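Local structure of protein MJ1225 (Methanocaldococcus jannaschii, 3KH5) at residues 15-20 with 36-41; 145-150 with 239-244. The protein is of unknown function but binds AMP and ADP, contains four CBS repeats and is a putative archaeal homologue of the gamma subunit of AMPK. All blocks are in the same frame, centred on the assembly; numbering follows the deposited sequence.

How the contacts relate
Contact 1 comes first along the chain: the loop 15-20, ahead of helix 23-33, meets strand 37-41 at a single beta bridge; that strand is the partner of antiparallel strand 48-53, all inside the first CBS repeat. Contact 2 closes later and spans far more sequence, bringing the loop 145-150, between helices 133-140 and 167-177, to the start of helix 242-252 in the fourth repeat. Their centres lie 37 Å apart on opposite sides of the chain's centre, and nearest atoms stay about 19 Å apart; they share no strand or helix. Contact 1 builds part of two ADP sites; contact 2 joins distant chain regions at the surface.

Contact 1 of 2, residues 15-20 with 36-41; sequences VTVYPT and RRLPVV. With ADP (adenosine-5'-diphosphate), chain B; ADP (adenosine-5'-diphosphate), chain D.
The exocyclic amine N6 of the chain B ADP is gripped by two carbonyls, one from each segment: it donates to R37 O at 2.9 Å and to V15 O at 3.1 Å. V15 N adds a bond to ring atom N1 of the same nucleotide at 3.1 Å, so V15 pairs with the N1/N6 edge through its backbone while R37 O takes N6 from the N7 side. Beyond the base, loop 15-20 meets strand 37-41 through a single beta bridge between V17 and V40. V17 N donates to P39 O and V41 N to V17 O, both nearly straight (162° and 166° at the hydrogen). Side chains pack along this bridge. V15 CG1, anti to its own N (chi1 172°), reaches L38 CD2 at 3.7 Å, while V17 divides its branches, CG1 meeting L38 CD1 and CG2 meeting V40 CG2. V40 CG1 lies against P19 N at 3.5 Å, and the ring of Y18 brings its CD1 edge to V41 O. At the other end of the strand, R37 turns away from the loop; its chain bends at chi3 and carries the guanidinium to the second nucleotide. NH1 donates to O3B of the chain D ADP at 2.8 Å, and NH2 donates to O2B and O3B of that phosphate; NE lies near O3B of the chain B ADP, an oxygen whose placement is doubtful. T53 adds a bond to the chain D ADP, and R180 one to each. R37 thus serves both nucleotides, its charge probably offsetting the phosphates, and the V15 and R37 backbones would favour adenine, in keeping with nucleotide-binding CBS domains.

Contact 2 of 2, residues 145-150 with 239-244; sequences DENEVI and GDKLKK
K243 sets CG anti to its backbone N (chi1 -176°) and runs on extended, whereas E146 bends at chi2 (-143°), and the two side chains meet obliquely in a long salt bridge, K243 NZ to E146 OE1 at 3.9 Å. E146 belongs to a type I beta turn, D145 to E148, reinforced by an Asx turn in which N147 N donates to D145 OD2 at 2.7 Å. The turn faces the start of helix 242-252, with K241 as its N-cap residue. A single beta bridge pairs V149 with K241: L242 N donates to E148 O at 2.9 Å, from above the carbonyl plane, and I150 N donates to D240 O at 3.0 Å. The folded chain of K241 lays CG through CE over E146 O. I150 sends CG2 onto L242 CA at 3.6 Å, and I245 of the same helix touches I150 too. Elsewhere, D240 OD2 accepts locally from K237 N, while G239 N donates to D151 OD1, just after 145-150. One water joins the turn to the first turn of the helix, donating to D145 O at 2.7 Å and to E148 O at 2.8 Å while accepting from K243 N at 3.0 Å.

Contact 1 of 2, residues 15-20 with 36-41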
ATOM      1  N   VAL A  15       6.090  -9.878  10.825  1.00 42.19           N
ATOM      2  CA  VAL A  15       4.912  -9.529  11.615  1.00 39.76           C
ATOM      3  C   VAL A  15       3.661 -10.100  10.940  1.00 38.27           C
ATOM      4  O   VAL A  15       3.387  -9.815   9.772  1.00 38.00           O
ATOM      5  CB  VAL A  15       4.792  -7.992  11.812  1.00 39.74           C
ATOM      6  CG1 VAL A  15       3.474  -7.629  12.466  1.00 39.34           C
ATOM      7  CG2 VAL A  15       5.955  -7.469  12.648  1.00 39.64           C
ATOM      8  N   THR A  16       2.918 -10.915  11.683  1.00 36.56           N
ATOM      9  CA  THR A  16       1.741 -11.595  11.151  1.00 35.10           C
ATOM     10  C   THR A  16       0.531 -11.433  12.061  1.00 34.24           C
ATOM     11  O   THR A  16       0.654 -11.007  13.215  1.00 34.04           O
ATOM     12  CB  THR A  16       1.993 -13.111  10.975  1.00 35.14           C
ATOM     13  OG1 THR A  16       2.289 -13.699  12.249  1.00 35.20           O
ATOM     14  CG2 THR A  16       3.146 -13.375  10.022  1.00 34.61           C
ATOM     15  N   VAL A  17      -0.638 -11.770  11.520  1.00 33.10           N
ATOM     16  CA  VAL A  17      -1.848 -11.993  12.319  1.00 32.36           C
ATOM     17  C   VAL A  17      -2.445 -13.383  12.014  1.00 32.27           C
ATOM     18  O   VAL A  17      -1.962 -14.093  11.126  1.00 32.28           O
ATOM     19  CB  VAL A  17      -2.910 -10.866  12.121  1.00 32.09           C
ATOM     20  CG1 VAL A  17      -2.347  -9.507  12.529  1.00 31.77           C
ATOM     21  CG2 VAL A  17      -3.426 -10.832  10.682  1.00 31.51           C
ATOM     22  N   TYR A  18      -3.483 -13.764  12.762  1.00 32.18           N
ATOM     23  CA  TYR A  18      -4.183 -15.045  12.573  1.00 32.08           C
ATOM     24  C   TYR A  18      -5.565 -14.815  11.986  1.00 31.73           C
ATOM     25  O   TYR A  18      -6.073 -13.696  12.052  1.00 31.67           O
ATOM     26  CB  TYR A  18      -4.299 -15.791  13.904  1.00 32.33           C
ATOM     27  CG  TYR A  18      -2.989 -15.833  14.629  1.00 33.49           C
ATOM     28  CD1 TYR A  18      -1.958 -16.663  14.191  1.00 34.74           C
ATOM     29  CD2 TYR A  18      -2.754 -15.008  15.724  1.00 34.63           C
ATOM     30  CE1 TYR A  18      -0.732 -16.688  14.844  1.00 36.21           C
ATOM     31  CE2 TYR A  18      -1.536 -15.025  16.387  1.00 36.07           C
ATOM     32  CZ  TYR A  18      -0.529 -15.867  15.942  1.00 36.69           C
ATOM     33  OH  TYR A  18       0.681 -15.885  16.597  1.00 37.87           O
ATOM     34  N   PRO A  19      -6.187 -15.870  11.410  1.00 31.48           N
ATOM     35  CA  PRO A  19      -7.517 -15.697  10.822  1.00 31.45           C
ATOM     36  C   PRO A  19      -8.548 -15.198  11.828  1.00 31.55           C
ATOM     37  O   PRO A  19      -9.486 -14.493  11.447  1.00 31.26           O
ATOM     38  CB  PRO A  19      -7.889 -17.113  10.358  1.00 31.48           C
ATOM     39  CG  PRO A  19      -6.592 -17.792  10.156  1.00 31.53           C
ATOM     40  CD  PRO A  19      -5.669 -17.235  11.192  1.00 31.47           C
ATOM     41  N   THR A  20      -8.365 -15.553  13.097  1.00 31.74           N
ATOM     42  CA  THR A  20      -9.304 -15.157  14.149  1.00 32.16           C
ATOM     43  C   THR A  20      -8.942 -13.845  14.861  1.00 31.99           C
ATOM     44  O   THR A  20      -9.698 -13.376  15.718  1.00 32.24           O
ATOM     45  CB  THR A  20      -9.514 -16.283  15.186  1.00 32.18           C
ATOM     46  OG1 THR A  20      -8.242 -16.773  15.626  1.00 32.90           O
ATOM     47  CG2 THR A  20     -10.313 -17.429  14.581  1.00 32.70           C
ATOM     48  N   ARG A  36       2.495  -2.140   6.782  1.00 49.62           N
ATOM     49  CA  ARG A  36       1.197  -2.014   6.152  1.00 47.46           C
ATOM     50  C   ARG A  36       0.829  -3.231   5.277  1.00 45.37           C
ATOM     51  O   ARG A  36      -0.094  -3.159   4.461  1.00 45.06           O
ATOM     52  CB  ARG A  36       1.115  -0.686   5.384  1.00 47.84           C
ATOM     53  CG  ARG A  36       0.580   0.504   6.217  1.00 49.20           C
ATOM     54  CD  ARG A  36       1.315   0.725   7.554  1.00 51.51           C
ATOM     55  NE  ARG A  36       0.522   1.522   8.497  1.00 53.21           N
ATOM     56  CZ  ARG A  36       0.897   2.688   9.021  1.00 54.10           C
ATOM     57  NH1 ARG A  36       2.076   3.222   8.717  1.00 54.53           N
ATOM     58  NH2 ARG A  36       0.090   3.322   9.863  1.00 54.26           N
ATOM     59  N   ARG A  37       1.544  -4.343   5.464  1.00 42.72           N
ATOM     60  CA  ARG A  37       1.263  -5.599   4.754  1.00 40.09           C
ATOM     61  C   ARG A  37       1.442  -6.778   5.706  1.00 38.38           C
ATOM     62  O   ARG A  37       2.566  -7.104   6.096  1.00 38.10           O
ATOM     63  CB  ARG A  37       2.189  -5.749   3.539  1.00 40.10           C
ATOM     64  CG  ARG A  37       2.022  -7.051   2.738  1.00 39.57           C
ATOM     65  CD  ARG A  37       3.155  -7.253   1.714  1.00 38.58           C
ATOM     66  NE  ARG A  37       3.406  -6.043   0.933  1.00 37.74           N
ATOM     67  CZ  ARG A  37       2.817  -5.742  -0.221  1.00 37.45           C
ATOM     68  NH1 ARG A  37       1.939  -6.575  -0.773  1.00 37.16           N
ATOM     69  NH2 ARG A  37       3.117  -4.600  -0.832  1.00 36.74           N
ATOM     70  N   LEU A  38       0.332  -7.412   6.083  1.00 36.35           N
ATOM     71  CA  LEU A  38       0.367  -8.484   7.080  1.00 34.67           C
ATOM     72  C   LEU A  38      -0.099  -9.849   6.567  1.00 33.59           C
ATOM     73  O   LEU A  38      -1.299 -10.030   6.299  1.00 33.22           O
ATOM     74  CB  LEU A  38      -0.461  -8.103   8.318  1.00 34.67           C
ATOM     75  CG  LEU A  38      -0.188  -6.804   9.084  1.00 34.80           C
ATOM     76  CD1 LEU A  38      -1.196  -6.640  10.213  1.00 35.12           C
ATOM     77  CD2 LEU A  38       1.232  -6.754   9.627  1.00 35.14           C
ATOM     78  N   PRO A  39       0.838 -10.819   6.440  1.00 32.82           N
ATOM     79  CA  PRO A  39       0.456 -12.210   6.190  1.00 32.33           C
ATOM     80  C   PRO A  39      -0.439 -12.735   7.300  1.00 32.02           C
ATOM     81  O   PRO A  39      -0.231 -12.424   8.479  1.00 31.56           O
ATOM     82  CB  PRO A  39       1.795 -12.957   6.205  1.00 32.37           C
ATOM     83  CG  PRO A  39       2.794 -11.940   5.822  1.00 32.69           C
ATOM     84  CD  PRO A  39       2.307 -10.660   6.441  1.00 32.72           C
ATOM     85  N   VAL A  40      -1.445 -13.501   6.901  1.00 31.98           N
ATOM     86  CA  VAL A  40      -2.319 -14.173   7.837  1.00 32.30           C
ATOM     87  C   VAL A  40      -1.897 -15.643   7.834  1.00 33.29           C
ATOM     88  O   VAL A  40      -1.837 -16.289   6.781  1.00 33.29           O
ATOM     89  CB  VAL A  40      -3.812 -13.969   7.483  1.00 32.04           C
ATOM     90  CG1 VAL A  40      -4.704 -14.568   8.558  1.00 31.20           C
ATOM     91  CG2 VAL A  40      -4.126 -12.478   7.325  1.00 31.49           C
ATOM     92  N   VAL A  41      -1.556 -16.145   9.017  1.00 34.50           N
ATOM     93  CA  VAL A  41      -1.032 -17.502   9.166  1.00 35.81           C
ATOM     94  C   VAL A  41      -1.832 -18.305  10.201  1.00 37.19           C
ATOM     95  O   VAL A  41      -2.459 -17.722  11.088  1.00 37.05           O
ATOM     96  CB  VAL A  41       0.474 -17.492   9.568  1.00 35.72           C
ATOM     97  CG1 VAL A  41       1.339 -16.831   8.496  1.00 35.30           C
ATOM     98  CG2 VAL A  41       0.694 -16.852  10.947  1.00 35.43           C
TER
HETATM   99  PB  ADP B 281       4.370  -2.539   2.481  1.00 83.89           P
HETATM  100  O1B ADP B 281       4.476  -2.376   3.950  1.00 84.21           O
HETATM  101  O2B ADP B 281       3.933  -1.154   1.755  1.00 84.09           O
HETATM  102  O3B ADP B 281       3.235  -3.580   2.047  1.00 84.15           O
HETATM  103  PA  ADP B 281       6.877  -1.905   1.488  1.00 80.80           P
HETATM  104  O1A ADP B 281       6.778  -0.596   2.208  1.00 81.06           O
HETATM  105  O2A ADP B 281       8.351  -2.503   1.078  1.00 80.96           O
HETATM  106  O3A ADP B 281       5.734  -3.038   1.790  1.00 82.53           O
HETATM  107  O5' ADP B 281       7.372  -2.546   2.927  1.00 78.64           O
HETATM  108  C5' ADP B 281       7.970  -1.805   4.039  1.00 74.75           C
HETATM  109  C4' ADP B 281       9.326  -2.414   4.507  1.00 71.65           C
HETATM  110  O4' ADP B 281       9.224  -3.265   5.694  1.00 69.44           O
HETATM  111  C3' ADP B 281       9.890  -3.278   3.376  1.00 70.50           C
HETATM  112  O3' ADP B 281      11.280  -2.966   3.155  1.00 70.79           O
HETATM  113  C2' ADP B 281       9.716  -4.725   3.828  1.00 68.86           C
HETATM  114  O2' ADP B 281      10.982  -5.371   3.681  1.00 68.90           O
HETATM  115  C1' ADP B 281       9.325  -4.677   5.316  1.00 66.97           C
HETATM  116  N9  ADP B 281       8.021  -5.351   5.708  1.00 63.11           N
HETATM  117  C8  ADP B 281       6.836  -5.209   5.104  1.00 61.60           C
HETATM  118  N7  ADP B 281       5.918  -5.944   5.736  1.00 60.07           N
HETATM  119  C5  ADP B 281       6.512  -6.558   6.756  1.00 59.32           C
HETATM  120  C6  ADP B 281       6.076  -7.435   7.750  1.00 58.01           C
HETATM  121  N6  ADP B 281       4.804  -7.826   7.802  1.00 56.86           N
HETATM  122  N1  ADP B 281       6.963  -7.883   8.660  1.00 57.88           N
HETATM  123  C2  ADP B 281       8.235  -7.504   8.616  1.00 58.58           C
HETATM  124  N3  ADP B 281       8.678  -6.669   7.682  1.00 59.51           N
HETATM  125  C4  ADP B 281       7.848  -6.182   6.739  1.00 60.67           C
HETATM  126  PB  ADP D 283       0.478  -4.004  -3.311  1.00 39.70           P
HETATM  127  O1B ADP D 283       0.336  -3.463  -4.693  1.00 39.91           O
HETATM  128  O2B ADP D 283       1.314  -2.984  -2.356  1.00 40.06           O
HETATM  129  O3B ADP D 283       1.261  -5.417  -3.230  1.00 40.07           O
HETATM  130  PA  ADP D 283      -1.567  -3.056  -1.918  1.00 36.13           P
HETATM  131  O1A ADP D 283      -2.506  -2.140  -2.605  1.00 36.91           O
HETATM  132  O2A ADP D 283      -1.724  -3.163  -0.299  1.00 36.23           O
HETATM  133  O3A ADP D 283      -0.905  -4.319  -2.609  1.00 38.46           O
HETATM  134  O5' ADP D 283      -2.828  -4.121  -1.865  1.00 34.15           O
HETATM  135  C5' ADP D 283      -3.814  -4.306  -2.929  1.00 30.46           C
HETATM  136  C4' ADP D 283      -4.577  -5.660  -2.795  1.00 28.28           C
HETATM  137  O4' ADP D 283      -3.651  -6.731  -3.166  1.00 27.79           O
HETATM  138  C3' ADP D 283      -5.099  -5.991  -1.380  1.00 27.65           C
HETATM  139  O3' ADP D 283      -6.393  -6.598  -1.495  1.00 27.89           O
HETATM  140  C2' ADP D 283      -4.065  -6.988  -0.850  1.00 27.48           C
HETATM  141  O2' ADP D 283      -4.626  -7.896   0.113  1.00 28.15           O
HETATM  142  C1' ADP D 283      -3.677  -7.734  -2.122  1.00 27.45           C
HETATM  143  N9  ADP D 283      -2.319  -8.341  -1.998  1.00 27.57           N
HETATM  144  C8  ADP D 283      -1.174  -7.771  -1.602  1.00 27.68           C
HETATM  145  N7  ADP D 283      -0.191  -8.679  -1.644  1.00 28.20           N
HETATM  146  C5  ADP D 283      -0.717  -9.824  -2.068  1.00 27.68           C
HETATM  147  C6  ADP D 283      -0.215 -11.096  -2.312  1.00 28.32           C
HETATM  148  N6  ADP D 283       1.071 -11.373  -2.115  1.00 28.14           N
HETATM  149  N1  ADP D 283      -1.058 -12.047  -2.751  1.00 28.28           N
HETATM  150  C2  ADP D 283      -2.346 -11.796  -2.955  1.00 28.32           C
HETATM  151  N3  ADP D 283      -2.854 -10.594  -2.732  1.00 27.69           N
HETATM  152  C4  ADP D 283      -2.064  -9.603  -2.292  1.00 27.96           C

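Contact 2 of 2, residues 145-150 with 239-244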
ATOM      1  N   ASP A 145      22.441   1.926 -14.072  1.00 52.89           N
ATOM      2  CA  ASP A 145      23.350   2.870 -14.751  1.00 53.66           C
ATOM      3  C   ASP A 145      23.004   4.288 -14.319  1.00 54.03           C
ATOM      4  O   ASP A 145      21.830   4.662 -14.286  1.00 54.04           O
ATOM      5  CB  ASP A 145      23.242   2.705 -16.281  1.00 53.76           C
ATOM      6  CG  ASP A 145      23.882   3.861 -17.080  1.00 54.24           C
ATOM      7  OD1 ASP A 145      23.865   3.773 -18.327  1.00 54.82           O
ATOM      8  OD2 ASP A 145      24.395   4.848 -16.500  1.00 54.46           O
ATOM      9  N   GLU A 146      24.030   5.069 -13.990  1.00 54.49           N
ATOM     10  CA  GLU A 146      23.847   6.410 -13.427  1.00 54.96           C
ATOM     11  C   GLU A 146      23.301   7.459 -14.392  1.00 54.81           C
ATOM     12  O   GLU A 146      22.812   8.506 -13.962  1.00 54.87           O
ATOM     13  CB  GLU A 146      25.152   6.911 -12.807  1.00 55.19           C
ATOM     14  CG  GLU A 146      25.484   6.262 -11.481  1.00 56.46           C
ATOM     15  CD  GLU A 146      26.117   7.231 -10.511  1.00 57.98           C
ATOM     16  OE1 GLU A 146      25.386   7.777  -9.657  1.00 58.42           O
ATOM     17  OE2 GLU A 146      27.341   7.462 -10.605  1.00 58.43           O
ATOM     18  N   ASN A 147      23.384   7.180 -15.687  1.00 54.67           N
ATOM     19  CA  ASN A 147      22.935   8.118 -16.710  1.00 54.49           C
ATOM     20  C   ASN A 147      21.521   7.825 -17.204  1.00 54.16           C
ATOM     21  O   ASN A 147      20.913   8.641 -17.904  1.00 54.12           O
ATOM     22  CB  ASN A 147      23.934   8.142 -17.865  1.00 54.63           C
ATOM     23  CG  ASN A 147      25.336   8.503 -17.406  1.00 54.96           C
ATOM     24  OD1 ASN A 147      25.547   9.539 -16.772  1.00 55.38           O
ATOM     25  ND2 ASN A 147      26.304   7.651 -17.726  1.00 55.20           N
ATOM     26  N   GLU A 148      21.014   6.654 -16.827  1.00 53.76           N
ATOM     27  CA  GLU A 148      19.653   6.242 -17.119  1.00 53.38           C
ATOM     28  C   GLU A 148      18.647   7.283 -16.611  1.00 52.78           C
ATOM     29  O   GLU A 148      18.751   7.750 -15.476  1.00 52.75           O
ATOM     30  CB  GLU A 148      19.390   4.892 -16.449  1.00 53.55           C
ATOM     31  CG  GLU A 148      18.889   3.815 -17.392  1.00 54.32           C
ATOM     32  CD  GLU A 148      17.530   4.139 -17.988  1.00 55.14           C
ATOM     33  OE1 GLU A 148      17.169   3.498 -18.997  1.00 55.37           O
ATOM     34  OE2 GLU A 148      16.810   5.025 -17.452  1.00 55.43           O
ATOM     35  N   VAL A 149      17.685   7.644 -17.458  1.00 52.03           N
ATOM     36  CA  VAL A 149      16.702   8.678 -17.127  1.00 51.25           C
ATOM     37  C   VAL A 149      15.332   8.047 -16.808  1.00 50.58           C
ATOM     38  O   VAL A 149      15.072   6.907 -17.204  1.00 50.51           O
ATOM     39  CB  VAL A 149      16.638   9.750 -18.256  1.00 51.34           C
ATOM     40  CG1 VAL A 149      15.604   9.397 -19.331  1.00 51.37           C
ATOM     41  CG2 VAL A 149      16.396  11.123 -17.683  1.00 51.36           C
ATOM     42  N   ILE A 150      14.469   8.769 -16.088  1.00 49.77           N
ATOM     43  CA  ILE A 150      13.187   8.198 -15.628  1.00 48.97           C
ATOM     44  C   ILE A 150      12.094   8.178 -16.699  1.00 48.72           C
ATOM     45  O   ILE A 150      11.111   7.445 -16.577  1.00 48.64           O
ATOM     46  CB  ILE A 150      12.634   8.908 -14.350  1.00 48.88           C
ATOM     47  CG1 ILE A 150      12.389  10.405 -14.598  1.00 48.44           C
ATOM     48  CG2 ILE A 150      13.562   8.680 -13.164  1.00 48.70           C
ATOM     49  CD1 ILE A 150      11.366  11.044 -13.656  1.00 47.91           C
ATOM     50  N   GLY A 239      13.777  14.131 -16.983  1.00 46.54           N
ATOM     51  CA  GLY A 239      15.209  14.387 -16.998  1.00 46.08           C
ATOM     52  C   GLY A 239      15.961  13.838 -15.795  1.00 45.61           C
ATOM     53  O   GLY A 239      17.178  13.652 -15.867  1.00 45.73           O
ATOM     54  N   ASP A 240      15.254  13.583 -14.689  1.00 44.82           N
ATOM     55  CA  ASP A 240      15.882  13.041 -13.471  1.00 43.91           C
ATOM     56  C   ASP A 240      16.455  11.656 -13.719  1.00 43.25           C
ATOM     57  O   ASP A 240      15.911  10.883 -14.508  1.00 43.03           O
ATOM     58  CB  ASP A 240      14.878  12.937 -12.319  1.00 44.01           C
ATOM     59  CG  ASP A 240      14.438  14.287 -11.791  1.00 44.05           C
ATOM     60  OD1 ASP A 240      15.077  15.311 -12.114  1.00 44.13           O
ATOM     61  OD2 ASP A 240      13.444  14.320 -11.035  1.00 44.45           O
ATOM     62  N   LYS A 241      17.543  11.335 -13.020  1.00 42.61           N
ATOM     63  CA  LYS A 241      18.174  10.027 -13.150  1.00 42.23           C
ATOM     64  C   LYS A 241      17.374   8.972 -12.401  1.00 41.88           C
ATOM     65  O   LYS A 241      16.888   9.224 -11.294  1.00 41.91           O
ATOM     66  CB  LYS A 241      19.626  10.058 -12.654  1.00 42.31           C
ATOM     67  CG  LYS A 241      20.563  10.999 -13.425  1.00 42.76           C
ATOM     68  CD  LYS A 241      20.426  10.856 -14.945  1.00 43.64           C
ATOM     69  CE  LYS A 241      21.630  11.431 -15.710  1.00 44.27           C
ATOM     70  NZ  LYS A 241      22.091  12.795 -15.087  1.00 44.76           N
ATOM     71  N   LEU A 242      17.238   7.797 -13.013  1.00 41.41           N
ATOM     72  CA  LEU A 242      16.480   6.702 -12.418  1.00 41.01           C
ATOM     73  C   LEU A 242      17.085   6.297 -11.086  1.00 40.91           C
ATOM     74  O   LEU A 242      16.358   6.026 -10.128  1.00 40.72           O
ATOM     75  CB  LEU A 242      16.414   5.489 -13.353  1.00 40.85           C
ATOM     76  CG  LEU A 242      15.667   4.263 -12.804  1.00 40.61           C
ATOM     77  CD1 LEU A 242      14.187   4.568 -12.558  1.00 39.99           C
ATOM     78  CD2 LEU A 242      15.819   3.071 -13.733  1.00 40.27           C
ATOM     79  N   LYS A 243      18.417   6.261 -11.033  1.00 40.81           N
ATOM     80  CA  LYS A 243      19.124   5.877  -9.815  1.00 40.75           C
ATOM     81  C   LYS A 243      18.886   6.858  -8.670  1.00 40.46           C
ATOM     82  O   LYS A 243      18.736   6.431  -7.526  1.00 40.42           O
ATOM     83  CB  LYS A 243      20.628   5.674 -10.060  1.00 40.91           C
ATOM     84  CG  LYS A 243      21.393   5.183  -8.822  1.00 41.78           C
ATOM     85  CD  LYS A 243      22.772   4.629  -9.169  1.00 43.25           C
ATOM     86  CE  LYS A 243      23.679   4.673  -7.921  1.00 44.05           C
ATOM     87  NZ  LYS A 243      25.048   4.168  -8.226  1.00 44.72           N
ATOM     88  N   LYS A 244      18.853   8.157  -8.966  1.00 40.22           N
ATOM     89  CA  LYS A 244      18.554   9.159  -7.940  1.00 40.08           C
ATOM     90  C   LYS A 244      17.155   8.932  -7.367  1.00 39.23           C
ATOM     91  O   LYS A 244      16.978   8.877  -6.145  1.00 39.07           O
ATOM     92  CB  LYS A 244      18.701  10.582  -8.498  1.00 40.49           C
ATOM     93  CG  LYS A 244      17.972  11.659  -7.677  1.00 42.30           C
ATOM     94  CD  LYS A 244      18.091  13.030  -8.340  1.00 44.94           C
ATOM     95  CE  LYS A 244      17.008  13.979  -7.830  1.00 46.27           C
ATOM     96  NZ  LYS A 244      17.236  14.401  -6.417  1.00 47.40           N
TER
HETATM   97  O   HOH W   1      20.242   6.665 -13.322  1.00 40.16           O